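Local coordinates for protein yxeP (Bacillus subtilis, PDB 1YSJ) that probably deacetylates N-acetylcysteine to cysteine and acetate, using two divalent metal ions per subunit, in the pathway that recovers sulfur from S-(2-succino)cysteine, at residues 155-160 and 348-353. The protein carries 1 engineered substitution. Numbering follows the deposited sequence.
With NI (nickel (II) ion), chain D.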
loop_
_atom_site.group_PDB
_atom_site.type_symbol
_atom_site.label_atom_id
_atom_site.label_comp_id
_atom_site.label_asym_id
_atom_site.label_seq_id
_atom_site.Cartn_x
_atom_site.Cartn_y
_atom_site.Cartn_z
ATOM N N PRO A 155 11.517 -28.899 16.125
ATOM C CA PRO A 155 11.110 -28.489 14.781
ATOM C C PRO A 155 10.786 -27.000 14.749
ATOM O O PRO A 155 10.629 -26.389 15.802
ATOM C CB PRO A 155 9.827 -29.292 14.556
ATOM C CG PRO A 155 9.238 -29.433 15.925
ATOM C CD PRO A 155 10.406 -29.521 16.877
ATOM N N ALA A 156 10.718 -26.427 13.548
ATOM C CA ALA A 156 10.067 -25.129 13.327
ATOM C C ALA A 156 10.635 -23.929 14.111
ATOM O O ALA A 156 9.872 -23.095 14.621
ATOM C CB ALA A 156 8.551 -25.258 13.563
ATOM N N GLU A 157 11.961 -23.839 14.207
ATOM C CA GLU A 157 12.591 -22.654 14.794
ATOM C C GLU A 157 12.406 -21.451 13.870
ATOM O O GLU A 157 12.142 -20.335 14.326
ATOM C CB GLU A 157 14.079 -22.895 15.058
ATOM C CG GLU A 157 14.792 -21.783 15.844
ATOM C CD GLU A 157 15.171 -20.568 14.993
ATOM O OE1 GLU A 157 15.519 -20.736 13.801
ATOM O OE2 GLU A 157 15.127 -19.438 15.525
ATOM N N GLU A 158 12.526 -21.692 12.567
ATOM C CA GLU A 158 12.507 -20.614 11.583
ATOM C C GLU A 158 11.181 -19.858 11.525
ATOM O O GLU A 158 11.144 -18.711 11.087
ATOM C CB GLU A 158 12.912 -21.128 10.197
ATOM C CG GLU A 158 14.332 -21.709 10.133
ATOM C CD GLU A 158 15.430 -20.660 10.295
ATOM O OE1 GLU A 158 15.141 -19.444 10.379
ATOM O OE2 GLU A 158 16.611 -21.054 10.335
ATOM N N ILE A 159 10.102 -20.492 11.972
ATOM C CA ILE A 159 8.798 -19.820 12.013
ATOM C C ILE A 159 8.357 -19.539 13.448
ATOM O O ILE A 159 7.210 -19.155 13.691
ATOM C CB ILE A 159 7.713 -20.592 11.221
ATOM C CG1 ILE A 159 7.578 -22.031 11.739
ATOM C CG2 ILE A 159 8.030 -20.545 9.724
ATOM C CD1 ILE A 159 6.287 -22.720 11.340
ATOM N N ALA A 160 9.289 -19.730 14.382
ATOM C CA ALA A 160 9.098 -19.439 15.809
ATOM C C ALA A 160 7.904 -20.171 16.421
ATOM O O ALA A 160 7.192 -19.621 17.271
ATOM C CB ALA A 160 8.994 -17.919 16.045
ATOM N N GLY A 348 15.706 -12.922 16.137
ATOM C CA GLY A 348 14.953 -13.550 17.214
ATOM C C GLY A 348 15.088 -15.057 17.159
ATOM O O GLY A 348 15.175 -15.643 16.080
ATOM N N GLU A 349 15.119 -15.685 18.328
ATOM C CA GLU A 349 15.247 -17.129 18.422
ATOM C C GLU A 349 14.170 -17.636 19.372
ATOM O O GLU A 349 13.969 -17.063 20.443
ATOM C CB GLU A 349 16.643 -17.499 18.928
ATOM C CG GLU A 349 17.392 -18.520 18.059
ATOM C CD GLU A 349 16.966 -19.967 18.299
ATOM O OE1 GLU A 349 17.609 -20.876 17.726
ATOM O OE2 GLU A 349 15.997 -20.207 19.052
ATOM N N ASP A 350 13.470 -18.701 18.987
ATOM C CA ASP A 350 12.377 -19.195 19.827
ATOM C C ASP A 350 12.855 -19.956 21.068
ATOM O O ASP A 350 12.052 -20.312 21.929
ATOM C CB ASP A 350 11.284 -19.928 19.021
ATOM C CG ASP A 350 11.687 -21.317 18.549
ATOM O OD1 ASP A 350 12.878 -21.701 18.578
ATOM O OD2 ASP A 350 10.763 -22.041 18.128
ATOM N N PHE A 351 14.172 -20.144 21.168
ATOM C CA PHE A 351 14.810 -20.612 22.396
ATOM C C PHE A 351 14.447 -19.701 23.576
ATOM O O PHE A 351 14.393 -20.153 24.722
ATOM C CB PHE A 351 16.335 -20.682 22.215
ATOM C CG PHE A 351 17.071 -21.234 23.407
ATOM C CD1 PHE A 351 17.224 -22.604 23.572
ATOM C CD2 PHE A 351 17.616 -20.378 24.365
ATOM C CE1 PHE A 351 17.905 -23.121 24.678
ATOM C CE2 PHE A 351 18.299 -20.889 25.479
ATOM C CZ PHE A 351 18.441 -22.262 25.631
ATOM N N ALA A 352 14.189 -18.425 23.278
ATOM C CA ALA A 352 13.789 -17.424 24.280
ATOM C C ALA A 352 12.509 -17.804 25.023
ATOM O O ALA A 352 12.347 -17.477 26.198
ATOM C CB ALA A 352 13.629 -16.066 23.629
ATOM N N LEU A 353 11.608 -18.491 24.323
ATOM C CA LEU A 353 10.370 -18.992 24.915
ATOM C C LEU A 353 10.633 -19.972 26.064
ATOM O O LEU A 353 9.920 -19.955 27.069
ATOM C CB LEU A 353 9.484 -19.644 23.848
ATOM C CG LEU A 353 8.677 -18.737 22.916
ATOM C CD1 LEU A 353 7.946 -19.587 21.897
ATOM C CD2 LEU A 353 7.687 -17.853 23.679
HETATM NI NI NI D . 17.455 -18.844 10.705
HETATM O O HOH W 1 16.477 -17.258 14.351
HETATM O O HOH W 2 17.739 -19.292 13.124
HETATM O O HOH W 3 7.984 -21.414 19.271
HETATM O O HOH W 4 17.634 -16.864 11.941
#
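A160 and D350 bring the two backbones closest, their CA atoms 5.2 Å apart, where a type I turn over E157–A160 faces the loop that enters helix 351–355. No direct hydrogen bond joins the segments; one water bridges them, donating to both E157 OE2 and G348 O. E157 carries its CG anti to the backbone N (chi1 -172°) and bends at chi2, crossing the E349 side chain at about a right angle, with E157 OE2 3.4 Å from E349 CD. D350 OD1 lies 3.3 Å from E157 CG, and the carboxylate planes of E157 and D350 stand 80° apart. The contact borders the dinuclear nickel centre of this M20 peptidase: E158 grips one nickel ion with both oxygens, alongside C122 and H374, while E157 OE1 accepts from a nickel-bound water at 2.7 Å. R95 forms salt bridges with E349 and D350, probably offsetting the crowding of acidic groups. E349 OE2 also accepts from F351 N (2.8 Å), a capping bond at the helix start. Replacing E349 with an alanine is likely to leave F351 N without this acceptor and R95 with one carboxylate fewer. D350 OD2 accepts from A163 N, and D350 CB packs 4.3 Å from A160 CB.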